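Local coordinates for periplasmic solute binding protein (PDB 4CL2), which binds manganese or zinc in the periplasm and probably hands the metal to an ABC-type uptake system of the bacterial inner membrane, at residues V7-S12 / D16-I21; N20-L25 / K123-L128; I116-I121 / L138-Y143. All blocks are in the same frame, centred on the assembly; numbering follows the deposited sequence.

Contact 1. Residues V7-S12 / D16-I21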
ATOM      1  N   VAL A   7      10.067  17.707   0.983  1.00 16.28           N
ATOM      2  CA  VAL A   7      10.188  16.228   1.090  1.00 15.10           C
ATOM      3  C   VAL A   7       9.243  15.648   0.013  1.00 15.07           C
ATOM      4  O   VAL A   7       8.009  15.840   0.055  1.00 15.74           O
ATOM      5  CB  VAL A   7       9.771  15.733   2.475  1.00 14.49           C
ATOM      6  CG1 VAL A   7       9.840  14.226   2.516  1.00 14.96           C
ATOM      7  CG2 VAL A   7      10.658  16.356   3.534  1.00 16.18           C
ATOM      8  N   LEU A   8       9.859  14.983  -0.956  1.00 13.84           N
ATOM      9  CA  LEU A   8       9.181  14.354  -2.103  1.00 14.06           C
ATOM     10  C   LEU A   8       8.920  12.873  -1.793  1.00 13.93           C
ATOM     11  O   LEU A   8       9.826  12.088  -1.564  1.00 13.98           O
ATOM     12  CB  LEU A   8       9.986  14.537  -3.386  1.00 14.40           C
ATOM     13  CG  LEU A   8       9.381  13.795  -4.578  1.00 15.18           C
ATOM     14  CD1 LEU A   8       8.034  14.382  -5.004  1.00 15.35           C
ATOM     15  CD2 LEU A   8      10.424  13.870  -5.732  1.00 15.92           C
ATOM     16  N   SER A   9       7.647  12.492  -1.788  0.50 12.48           N
ATOM     17  CA  SER A   9       7.222  11.076  -1.655  0.50 12.18           C
ATOM     18  C   SER A   9       6.962  10.490  -3.064  0.50 13.38           C
ATOM     19  O   SER A   9       6.531  11.184  -3.985  0.50 13.61           O
ATOM     20  CB  SER A   9       5.961  10.976  -0.791  0.50 12.33           C
ATOM     21  OG  SER A   9       6.152  11.440   0.541  0.50 10.30           O
ATOM     22  N   SER A  10       7.280   9.216  -3.237  1.00 13.39           N
ATOM     23  CA  SER A  10       7.161   8.583  -4.543  1.00 11.78           C
ATOM     24  C   SER A  10       5.683   8.483  -4.991  1.00 13.40           C
ATOM     25  O   SER A  10       5.433   8.567  -6.187  1.00 14.73           O
ATOM     26  CB  SER A  10       7.865   7.247  -4.582  1.00 13.35           C
ATOM     27  OG  SER A  10       7.241   6.316  -3.690  1.00 13.95           O
ATOM     28  N   PHE A  11       4.783   8.191  -4.087  1.00 14.27           N
ATOM     29  CA  PHE A  11       3.374   8.074  -4.457  1.00 14.35           C
ATOM     30  C   PHE A  11       2.450   8.418  -3.320  1.00 14.17           C
ATOM     31  O   PHE A  11       2.862   8.766  -2.195  1.00 14.39           O
ATOM     32  CB  PHE A  11       3.078   6.670  -5.077  1.00 14.88           C
ATOM     33  CG  PHE A  11       2.839   5.550  -4.055  1.00 16.47           C
ATOM     34  CD1 PHE A  11       3.821   5.114  -3.179  1.00 15.75           C
ATOM     35  CD2 PHE A  11       1.605   4.918  -4.032  1.00 15.83           C
ATOM     36  CE1 PHE A  11       3.589   4.054  -2.300  1.00 17.48           C
ATOM     37  CE2 PHE A  11       1.358   3.864  -3.141  1.00 15.98           C
ATOM     38  CZ  PHE A  11       2.357   3.429  -2.287  1.00 15.13           C
ATOM     39  N   SER A  12       1.153   8.477  -3.650  1.00 13.49           N
ATOM     40  CA  SER A  12       0.178   9.159  -2.791  1.00 15.10           C
ATOM     41  C   SER A  12       0.134   8.636  -1.384  1.00 13.55           C
ATOM     42  O   SER A  12      -0.025   9.402  -0.434  1.00 15.21           O
ATOM     43  CB  SER A  12      -1.241   9.074  -3.416  1.00 15.91           C
ATOM     44  OG  SER A  12      -1.641   7.723  -3.724  1.00 14.91           O
ATOM     45  N   ASP A  16       0.783  11.012   1.946  1.00 13.88           N
ATOM     46  CA  ASP A  16      -0.212  11.256   2.978  1.00 15.80           C
ATOM     47  C   ASP A  16       0.310  10.887   4.379  1.00 13.82           C
ATOM     48  O   ASP A  16       0.079  11.612   5.382  1.00 14.38           O
ATOM     49  CB  ASP A  16      -1.504  10.483   2.672  1.00 14.26           C
ATOM     50  CG  ASP A  16      -2.552  10.733   3.711  1.00 15.76           C
ATOM     51  OD1 ASP A  16      -3.148  11.829   3.744  1.00 15.30           O
ATOM     52  OD2 ASP A  16      -2.753   9.840   4.553  1.00 14.72           O
ATOM     53  N   ILE A  17       1.063   9.789   4.463  1.00 13.43           N
ATOM     54  CA  ILE A  17       1.687   9.401   5.751  1.00 14.01           C
ATOM     55  C   ILE A  17       2.614  10.498   6.199  1.00 14.92           C
ATOM     56  O   ILE A  17       2.592  10.967   7.345  1.00 14.65           O
ATOM     57  CB  ILE A  17       2.448   8.078   5.606  1.00 14.40           C
ATOM     58  CG1 ILE A  17       1.465   6.932   5.435  1.00 14.19           C
ATOM     59  CG2 ILE A  17       3.279   7.818   6.888  1.00 14.19           C
ATOM     60  CD1 ILE A  17       2.118   5.688   4.904  1.00 13.59           C
ATOM     61  N   THR A  18       3.425  10.963   5.257  1.00 14.71           N
ATOM     62  CA  THR A  18       4.405  12.017   5.603  1.00 13.58           C
ATOM     63  C   THR A  18       3.736  13.327   6.063  1.00 14.01           C
ATOM     64  O   THR A  18       4.156  13.951   7.050  1.00 16.14           O
ATOM     65  CB  THR A  18       5.286  12.283   4.390  1.00 14.03           C
ATOM     66  OG1 THR A  18       5.890  11.049   3.973  1.00 14.38           O
ATOM     67  CG2 THR A  18       6.412  13.238   4.753  1.00 16.49           C
ATOM     68  N   GLN A  19       2.664  13.717   5.402  1.00 14.20           N
ATOM     69  CA  GLN A  19       1.912  14.894   5.813  1.00 14.84           C
ATOM     70  C   GLN A  19       1.400  14.768   7.212  1.00 16.55           C
ATOM     71  O   GLN A  19       1.376  15.747   7.941  1.00 15.68           O
ATOM     72  CB  GLN A  19       0.755  15.149   4.848  1.00 16.64           C
ATOM     73  CG  GLN A  19      -0.103  16.364   5.154  1.00 22.95           C
ATOM     74  CD  GLN A  19       0.662  17.689   5.095  1.00 29.59           C
ATOM     75  OE1 GLN A  19       1.645  17.845   4.379  1.00 30.33           O
ATOM     76  NE2 GLN A  19       0.219  18.639   5.888  1.00 30.83           N
ATOM     77  N   ASN A  20       1.006  13.574   7.629  1.00 14.33           N
ATOM     78  CA  ASN A  20       0.518  13.439   8.993  1.00 15.76           C
ATOM     79  C   ASN A  20       1.607  13.511  10.047  1.00 17.21           C
ATOM     80  O   ASN A  20       1.358  13.875  11.206  1.00 17.45           O
ATOM     81  CB  ASN A  20      -0.232  12.135   9.134  1.00 15.88           C
ATOM     82  CG  ASN A  20      -1.640  12.266   8.653  1.00 16.22           C
ATOM     83  OD1 ASN A  20      -2.521  12.808   9.349  1.00 18.96           O
ATOM     84  ND2 ASN A  20      -1.871  11.853   7.432  1.00 16.44           N
ATOM     85  N   ILE A  21       2.836  13.172   9.669  1.00 14.93           N
ATOM     86  CA  ILE A  21       3.948  13.263  10.602  1.00 14.73           C
ATOM     87  C   ILE A  21       4.521  14.684  10.618  1.00 16.96           C
ATOM     88  O   ILE A  21       4.908  15.179  11.662  1.00 16.40           O
ATOM     89  CB  ILE A  21       5.004  12.186  10.298  1.00 15.28           C
ATOM     90  CG1 ILE A  21       4.394  10.743  10.381  1.00 14.84           C
ATOM     91  CG2 ILE A  21       6.222  12.299  11.192  1.00 16.34           C
ATOM     92  CD1 ILE A  21       5.148   9.767   9.533  1.00 15.44           C
TER
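The first beta-alpha-beta unit of the N-terminal lobe begins here: Ser9 and Val7 of strand 6-9 turn their side chains onto Thr18 of helix 12-22, the helix that leads on to strand 27-30. Thr18 lays its methyl against the strand, CG2 lying 4.2 Å from Val7 CG1, because that branch stands anti to the backbone N. Its hydroxyl swings back beside that N, where Ile14 O of the same helix accepts a hydrogen bond from it. Ser9, modelled in two conformers, is small enough to leave room for the threonine side chain. Such a strand-to-helix layer, with the helix packed over a parallel sheet, is the basic element of an alpha/beta lobe. At the corner after the strand, Phe11 takes the N-cap position and the helix begins. Asp16 N donates to Ser12 O over 3.0 Å as the first helical turn closes. The Asp16 carboxylate leads off from 7-12, and its OD2 accepts from Tyr259 N. Ser12 OG accepts a hydrogen bond from Leu249 N, in the loop following metal ligand Asp247; the Ser12 side chain is about 11 Å from the manganese.

Contact 2. Residues N20-L25 / K123-L128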
ATOM      1  N   ASN A  20       1.006  13.574   7.629  1.00 14.33           N
ATOM      2  CA  ASN A  20       0.518  13.439   8.993  1.00 15.76           C
ATOM      3  C   ASN A  20       1.607  13.511  10.047  1.00 17.21           C
ATOM      4  O   ASN A  20       1.358  13.875  11.206  1.00 17.45           O
ATOM      5  CB  ASN A  20      -0.232  12.135   9.134  1.00 15.88           C
ATOM      6  CG  ASN A  20      -1.640  12.266   8.653  1.00 16.22           C
ATOM      7  OD1 ASN A  20      -2.521  12.808   9.349  1.00 18.96           O
ATOM      8  ND2 ASN A  20      -1.871  11.853   7.432  1.00 16.44           N
ATOM      9  N   ILE A  21       2.836  13.172   9.669  1.00 14.93           N
ATOM     10  CA  ILE A  21       3.948  13.263  10.602  1.00 14.73           C
ATOM     11  C   ILE A  21       4.521  14.684  10.618  1.00 16.96           C
ATOM     12  O   ILE A  21       4.908  15.179  11.662  1.00 16.40           O
ATOM     13  CB  ILE A  21       5.004  12.186  10.298  1.00 15.28           C
ATOM     14  CG1 ILE A  21       4.394  10.743  10.381  1.00 14.84           C
ATOM     15  CG2 ILE A  21       6.222  12.299  11.192  1.00 16.34           C
ATOM     16  CD1 ILE A  21       5.148   9.767   9.533  1.00 15.44           C
ATOM     17  N   ALA A  22       4.599  15.335   9.457  1.00 16.23           N
ATOM     18  CA  ALA A  22       5.257  16.618   9.384  1.00 16.01           C
ATOM     19  C   ALA A  22       4.333  17.789   9.660  1.00 19.23           C
ATOM     20  O   ALA A  22       4.778  18.814  10.137  1.00 20.18           O
ATOM     21  CB  ALA A  22       5.863  16.772   8.032  1.00 15.20           C
ATOM     22  N   LYS A  23       3.045  17.641   9.404  1.00 17.90           N
ATOM     23  CA  LYS A  23       2.059  18.700   9.612  1.00 19.73           C
ATOM     24  C   LYS A  23       2.528  20.068   9.199  1.00 26.55           C
ATOM     25  O   LYS A  23       2.478  21.022   9.979  1.00 31.65           O
ATOM     26  CB  LYS A  23       1.625  18.763  11.032  1.00 25.48           C
ATOM     27  CG  LYS A  23       0.955  17.519  11.466  1.00 28.85           C
ATOM     28  CD  LYS A  23       0.530  17.702  12.891  1.00 39.51           C
ATOM     29  CE  LYS A  23      -0.690  16.864  13.180  1.00 52.67           C
ATOM     30  NZ  LYS A  23      -1.464  17.566  14.241  1.00 60.14           N
ATOM     31  N   ASP A  24       2.986  20.172   7.990  1.00 26.73           N
ATOM     32  CA  ASP A  24       3.385  21.572   7.543  1.00 30.12           C
ATOM     33  C   ASP A  24       4.697  22.157   8.090  1.00 23.64           C
ATOM     34  O   ASP A  24       5.064  23.292   7.684  1.00 22.73           O
ATOM     35  CB  ASP A  24       2.272  22.622   7.711  1.00 31.74           C
ATOM     36  CG  ASP A  24       0.983  22.254   6.975  1.00 40.91           C
ATOM     37  OD1 ASP A  24       1.016  21.690   5.854  1.00 35.64           O
ATOM     38  OD2 ASP A  24      -0.086  22.563   7.519  1.00 52.06           O
ATOM     39  N   LEU A  25       5.472  21.381   8.871  1.00 21.96           N
ATOM     40  CA  LEU A  25       6.831  21.765   9.165  1.00 18.96           C
ATOM     41  C   LEU A  25       7.743  21.742   7.968  1.00 18.06           C
ATOM     42  O   LEU A  25       8.719  22.434   7.930  1.00 21.16           O
ATOM     43  CB  LEU A  25       7.425  20.894  10.263  1.00 17.99           C
ATOM     44  CG  LEU A  25       6.663  21.055  11.587  1.00 21.25           C
ATOM     45  CD1 LEU A  25       7.071  19.880  12.466  1.00 22.33           C
ATOM     46  CD2 LEU A  25       6.937  22.388  12.262  1.00 24.31           C
ATOM     47  N   LYS A 123      11.926   9.066  11.515  1.00 13.85           N
ATOM     48  CA  LYS A 123      13.371   9.063  11.637  1.00 15.92           C
ATOM     49  C   LYS A 123      14.027   9.896  10.563  1.00 15.37           C
ATOM     50  O   LYS A 123      14.938  10.679  10.849  1.00 17.50           O
ATOM     51  CB  LYS A 123      13.854   7.586  11.621  1.00 18.90           C
ATOM     52  CG  LYS A 123      15.346   7.490  11.848  1.00 24.32           C
ATOM     53  CD  LYS A 123      15.840   6.030  11.865  1.00 33.67           C
ATOM     54  CE  LYS A 123      14.826   4.938  12.090  1.00 44.47           C
ATOM     55  NZ  LYS A 123      15.524   3.613  11.880  1.00 50.97           N
ATOM     56  N   ALA A 124      13.564   9.743   9.317  1.00 14.60           N
ATOM     57  CA  ALA A 124      14.152  10.516   8.225  1.00 16.16           C
ATOM     58  C   ALA A 124      13.882  12.019   8.329  1.00 16.43           C
ATOM     59  O   ALA A 124      14.765  12.841   8.078  1.00 16.79           O
ATOM     60  CB  ALA A 124      13.666   9.944   6.894  1.00 14.80           C
ATOM     61  N   LEU A 125      12.672  12.394   8.694  1.00 14.85           N
ATOM     62  CA  LEU A 125      12.328  13.796   8.884  1.00 17.08           C
ATOM     63  C   LEU A 125      13.161  14.419   9.986  1.00 18.39           C
ATOM     64  O   LEU A 125      13.629  15.530   9.833  1.00 16.26           O
ATOM     65  CB  LEU A 125      10.853  13.937   9.236  1.00 15.23           C
ATOM     66  CG  LEU A 125       9.861  13.723   8.084  1.00 14.42           C
ATOM     67  CD1 LEU A 125       8.433  13.667   8.630  1.00 15.26           C
ATOM     68  CD2 LEU A 125       9.953  14.800   6.988  1.00 18.46           C
ATOM     69  N   THR A 126      13.403  13.644  11.032  1.00 16.82           N
ATOM     70  CA  THR A 126      14.148  14.123  12.202  1.00 17.85           C
ATOM     71  C   THR A 126      15.622  14.330  11.813  1.00 18.63           C
ATOM     72  O   THR A 126      16.248  15.328  12.205  1.00 19.68           O
ATOM     73  CB  THR A 126      13.911  13.188  13.416  1.00 19.35           C
ATOM     74  OG1 THR A 126      12.518  13.130  13.720  1.00 18.98           O
ATOM     75  CG2 THR A 126      14.721  13.581  14.624  1.00 20.21           C
ATOM     76  N   ALA A 127      16.175  13.434  11.007  1.00 18.72           N
ATOM     77  CA  ALA A 127      17.557  13.588  10.560  1.00 18.55           C
ATOM     78  C   ALA A 127      17.701  14.798   9.628  1.00 18.16           C
ATOM     79  O   ALA A 127      18.716  15.502   9.660  1.00 21.35           O
ATOM     80  CB  ALA A 127      18.022  12.349   9.866  1.00 18.03           C
ATOM     81  N   LEU A 128      16.697  15.001   8.781  1.00 18.91           N
ATOM     82  CA  LEU A 128      16.667  16.132   7.889  1.00 19.35           C
ATOM     83  C   LEU A 128      16.522  17.460   8.643  1.00 20.03           C
ATOM     84  O   LEU A 128      17.152  18.467   8.259  1.00 19.89           O
ATOM     85  CB  LEU A 128      15.514  16.002   6.883  1.00 17.55           C
ATOM     86  CG  LEU A 128      15.257  17.155   5.894  1.00 20.15           C
ATOM     87  CD1 LEU A 128      16.415  17.246   4.880  1.00 21.92           C
ATOM     88  CD2 LEU A 128      13.887  16.991   5.242  1.00 19.85           C
TER
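Leu125 of helix 111-128 drives one methyl, CD1, into the end of helix 12-22, where it meets both Ile21 and Ala22. The closer approach is to Ile21, whose CG2 lies 3.7 Å from Leu125 CD1; the same methyl sits 4.1 Å from Ala22 CB. One branch of the leucine thus covers two successive residues, and the two long side chains cross obliquely. The leucine's CG is anti to its own carbonyl carbon (chi1 -74°), which sets the branched end against helix 12-22. Each residue type suits its place. Leucine has the length to span a CA separation of 7.6 Å between Ala22 and Leu125, beta-branched isoleucine offers a methyl close to its backbone, and alanine is small enough to let the leucine in beside it. All three are buried, and no hydrogen bond crosses between the two segments. Val7 of strand 6-9 also packs on Leu125, so the leucine is wedged between helix and sheet.

The character changes just past Ala22. Lys23 leaves the helix with a positive phi of 41°, and a type I' turn from Ala22 to Leu25 reverses the chain, closed by Leu25 N donating to Ala22 O over 2.9 Å. Lys23 and Asp24 at its corners are exposed, as charged residues on a surface turn can afford to be, and Asp24 OD1 accepts from Gln19 NE2. The pattern, aliphatic on the inside and polar where the chain turns back toward strand 27-30, belongs to the helix-to-strand connection of a beta-alpha-beta unit, here with a further helix packed against it.

Contact 3. Residues I116-I121 / L138-Y143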
ATOM      1  N   ILE A 116       5.714   0.774  10.970  1.00 13.51           N
ATOM      2  CA  ILE A 116       7.100   0.807  10.449  1.00 12.46           C
ATOM      3  C   ILE A 116       7.283   1.926   9.405  1.00 12.87           C
ATOM      4  O   ILE A 116       8.303   2.644   9.470  1.00 13.87           O
ATOM      5  CB  ILE A 116       7.485  -0.571   9.864  1.00 14.83           C
ATOM      6  CG1 ILE A 116       7.475  -1.564  11.013  1.00 16.20           C
ATOM      7  CG2 ILE A 116       8.836  -0.463   9.169  1.00 17.08           C
ATOM      8  CD1 ILE A 116       7.631  -3.003  10.548  1.00 17.09           C
ATOM      9  N   TYR A 117       6.341   2.095   8.494  1.00 13.27           N
ATOM     10  CA  TYR A 117       6.334   3.239   7.554  1.00 12.13           C
ATOM     11  C   TYR A 117       6.442   4.549   8.345  1.00 13.86           C
ATOM     12  O   TYR A 117       7.291   5.409   8.066  1.00 13.69           O
ATOM     13  CB  TYR A 117       5.091   3.297   6.670  1.00 13.29           C
ATOM     14  CG  TYR A 117       5.103   2.402   5.437  1.00 13.48           C
ATOM     15  CD1 TYR A 117       5.058   1.017   5.522  1.00 15.16           C
ATOM     16  CD2 TYR A 117       5.150   2.954   4.153  1.00 14.66           C
ATOM     17  CE1 TYR A 117       5.029   0.198   4.385  1.00 12.69           C
ATOM     18  CE2 TYR A 117       5.145   2.135   3.038  1.00 13.93           C
ATOM     19  CZ  TYR A 117       5.108   0.788   3.121  1.00 12.37           C
ATOM     20  OH  TYR A 117       5.089  -0.053   2.014  1.00 13.57           O
ATOM     21  N   ILE A 118       5.611   4.675   9.337  1.00 12.90           N
ATOM     22  CA  ILE A 118       5.572   5.921  10.152  1.00 14.43           C
ATOM     23  C   ILE A 118       6.910   6.142  10.835  1.00 14.16           C
ATOM     24  O   ILE A 118       7.435   7.260  10.802  1.00 14.38           O
ATOM     25  CB  ILE A 118       4.401   5.838  11.155  1.00 13.79           C
ATOM     26  CG1 ILE A 118       3.069   5.935  10.392  1.00 14.41           C
ATOM     27  CG2 ILE A 118       4.521   6.937  12.216  1.00 15.42           C
ATOM     28  CD1 ILE A 118       1.880   5.498  11.201  1.00 14.46           C
ATOM     29  N   GLU A 119       7.465   5.093  11.479  1.00 15.60           N
ATOM     30  CA  GLU A 119       8.724   5.190  12.214  1.00 17.78           C
ATOM     31  C   GLU A 119       9.856   5.576  11.280  1.00 15.77           C
ATOM     32  O   GLU A 119      10.695   6.431  11.619  1.00 14.94           O
ATOM     33  CB  GLU A 119       9.019   3.897  12.979  1.00 19.81           C
ATOM     34  CG  GLU A 119      10.424   3.867  13.530  1.00 18.98           C
ATOM     35  CD  GLU A 119      10.749   4.974  14.510  1.00 20.72           C
ATOM     36  OE1 GLU A 119       9.813   5.683  14.997  1.00 19.07           O
ATOM     37  OE2 GLU A 119      11.958   5.184  14.759  1.00 20.53           O
ATOM     38  N   ASN A 120       9.933   4.924  10.104  1.00 15.99           N
ATOM     39  CA  ASN A 120      11.044   5.239   9.210  1.00 14.48           C
ATOM     40  C   ASN A 120      10.912   6.661   8.698  1.00 12.99           C
ATOM     41  O   ASN A 120      11.945   7.340   8.462  1.00 14.96           O
ATOM     42  CB  ASN A 120      11.046   4.253   8.020  1.00 14.86           C
ATOM     43  CG  ASN A 120      11.606   2.913   8.428  1.00 18.56           C
ATOM     44  OD1 ASN A 120      12.400   2.849   9.357  1.00 19.72           O
ATOM     45  ND2 ASN A 120      11.183   1.849   7.793  1.00 16.65           N
ATOM     46  N   ILE A 121       9.696   7.137   8.490  1.00 12.38           N
ATOM     47  CA  ILE A 121       9.509   8.499   7.975  1.00 12.92           C
ATOM     48  C   ILE A 121       9.826   9.514   9.101  1.00 13.57           C
ATOM     49  O   ILE A 121      10.478  10.545   8.867  1.00 13.20           O
ATOM     50  CB  ILE A 121       8.113   8.695   7.345  1.00 11.92           C
ATOM     51  CG1 ILE A 121       8.041   7.889   6.046  1.00 13.22           C
ATOM     52  CG2 ILE A 121       7.837  10.179   7.013  1.00 15.11           C
ATOM     53  CD1 ILE A 121       6.647   7.716   5.504  1.00 15.31           C
ATOM     54  N   LEU A 138       6.109  13.700  18.586  1.00 16.71           N
ATOM     55  CA  LEU A 138       4.723  13.756  19.030  1.00 18.14           C
ATOM     56  C   LEU A 138       3.778  13.387  17.914  1.00 17.51           C
ATOM     57  O   LEU A 138       2.833  12.579  18.065  1.00 17.65           O
ATOM     58  CB  LEU A 138       4.428  15.134  19.627  1.00 20.14           C
ATOM     59  CG  LEU A 138       2.901  15.428  19.730  1.00 23.63           C
ATOM     60  CD1 LEU A 138       2.384  14.651  20.897  1.00 32.24           C
ATOM     61  CD2 LEU A 138       2.691  16.933  19.906  1.00 35.73           C
ATOM     62  N   ASN A 139       4.020  13.963  16.727  1.00 14.98           N
ATOM     63  CA  ASN A 139       3.125  13.742  15.594  1.00 15.04           C
ATOM     64  C   ASN A 139       3.083  12.293  15.154  1.00 16.14           C
ATOM     65  O   ASN A 139       2.007  11.765  14.822  1.00 15.20           O
ATOM     66  CB  ASN A 139       3.501  14.614  14.391  1.00 15.77           C
ATOM     67  CG  ASN A 139       3.364  16.107  14.655  1.00 18.00           C
ATOM     68  OD1 ASN A 139       2.695  16.539  15.608  1.00 18.42           O
ATOM     69  ND2 ASN A 139       3.981  16.941  13.776  1.00 18.75           N
ATOM     70  N   ALA A 140       4.249  11.641  15.162  1.00 15.60           N
ATOM     71  CA  ALA A 140       4.353  10.257  14.770  1.00 15.49           C
ATOM     72  C   ALA A 140       3.545   9.375  15.763  1.00 14.45           C
ATOM     73  O   ALA A 140       2.878   8.426  15.333  1.00 14.13           O
ATOM     74  CB  ALA A 140       5.795   9.796  14.722  1.00 15.24           C
ATOM     75  N   ARG A 141       3.666   9.657  17.058  1.00 15.65           N
ATOM     76  CA  ARG A 141       2.920   8.856  18.050  1.00 16.49           C
ATOM     77  C   ARG A 141       1.405   9.079  17.873  1.00 17.84           C
ATOM     78  O   ARG A 141       0.643   8.150  17.831  1.00 16.49           O
ATOM     79  CB  ARG A 141       3.365   9.125  19.448  1.00 16.73           C
ATOM     80  CG  ARG A 141       2.577   8.362  20.523  1.00 17.91           C
ATOM     81  CD  ARG A 141       1.344   9.132  21.036  1.00 18.55           C
ATOM     82  NE  ARG A 141       1.753  10.287  21.726  1.00 19.82           N
ATOM     83  CZ  ARG A 141       0.919  11.248  22.145  1.00 23.94           C
ATOM     84  NH1 ARG A 141      -0.388  11.134  21.872  1.00 25.89           N
ATOM     85  NH2 ARG A 141       1.376  12.275  22.742  1.00 27.20           N
ATOM     86  N   GLU A 142       0.996  10.342  17.762  1.00 18.30           N
ATOM     87  CA  GLU A 142      -0.422  10.629  17.530  1.00 18.50           C
ATOM     88  C   GLU A 142      -0.952   9.918  16.345  1.00 15.18           C
ATOM     89  O   GLU A 142      -2.075   9.394  16.352  1.00 16.98           O
ATOM     90  CB  GLU A 142      -0.690  12.136  17.416  1.00 17.88           C
ATOM     91  CG  GLU A 142      -0.578  12.838  18.765  1.00 24.43           C
ATOM     92  CD  GLU A 142      -0.860  14.331  18.714  1.00 30.62           C
ATOM     93  OE1 GLU A 142      -0.800  14.920  17.600  1.00 33.68           O
ATOM     94  OE2 GLU A 142      -1.073  14.898  19.804  1.00 31.23           O
ATOM     95  N   TYR A 143      -0.231   9.964  15.234  1.00 16.49           N
ATOM     96  CA  TYR A 143      -0.733   9.350  14.022  1.00 15.24           C
ATOM     97  C   TYR A 143      -0.756   7.793  14.092  1.00 14.38           C
ATOM     98  O   TYR A 143      -1.716   7.134  13.629  1.00 14.59           O
ATOM     99  CB  TYR A 143       0.095   9.831  12.842  1.00 15.76           C
ATOM    100  CG  TYR A 143      -0.351   9.306  11.503  1.00 13.21           C
ATOM    101  CD1 TYR A 143      -1.656   9.511  11.045  1.00 15.25           C
ATOM    102  CD2 TYR A 143       0.520   8.683  10.667  1.00 13.02           C
ATOM    103  CE1 TYR A 143      -2.049   9.059   9.752  1.00 13.20           C
ATOM    104  CE2 TYR A 143       0.138   8.232   9.422  1.00 12.62           C
ATOM    105  CZ  TYR A 143      -1.157   8.409   8.972  1.00 14.95           C
ATOM    106  OH  TYR A 143      -1.536   8.014   7.705  1.00 15.22           O
TER
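With CG2 anti to its backbone N and CG1 anti to its carbonyl carbon (chi1 -70°), Ile118 spreads its two branches over different residues of helix 133-158. The extended chi2 of 164° carries CD1 on to Tyr143, whose CG, anti to the backbone N (chi1 -178°), places the ring beside the isoleucine. There CD1 of Ile118 lies 3.5 Å from Tyr143 CD2 and 3.7 Å from Tyr143 CE2, reaching this side of the ring obliquely, while CG1 follows at 3.8 Å from the same two carbons. The shorter branch turns to Ala140: CG2 of Ile118 is 4.0 Å from Ala140 CB and 3.8 Å from Ala140 O.

In this family a long helix spans and joins the two lobes, and helix 133-158 fits that description; Ile118 belongs to the preceding helix 111-128, and both helices also touch helix 12-22. Alanine suits the nearest point of the pair, since its small side chain allows the CA atoms of Ile118 and Ala140 to come to 6.5 Å. One turn further along, tyrosine has the reach to cover the outer end of the isoleucine and also touches Asn20 of helix 12-22. The carbonyl that CG2 approaches is used as well, Ala140 O accepting a hydrogen bond from Ser144 OG.

All three contacts are buried and lie on the same side of the molecule. Helices 12-22 and 111-128 both rest on strand 6-9, and helix 133-158 packs against both of them: contact 1 sets helix 12-22 on the strand, contact 2 uses the end of that helix against helix 111-128, and contact 3 joins the latter to helix 133-158. Chemistry follows place: contact 1, nearest the manganese, mixes hydroxyls and a backbone bond with one methyl contact, whereas, away from the metal site, contact 2 is purely aliphatic and contact 3 adds a tyrosine ring. The contacts are joined directly. Ile21 O accepts a hydrogen bond from Asn139 ND2 at 2.9 Å, Ile17 packs on Ile121, and Val7 of contact 1 reaches Leu128 of contact 2.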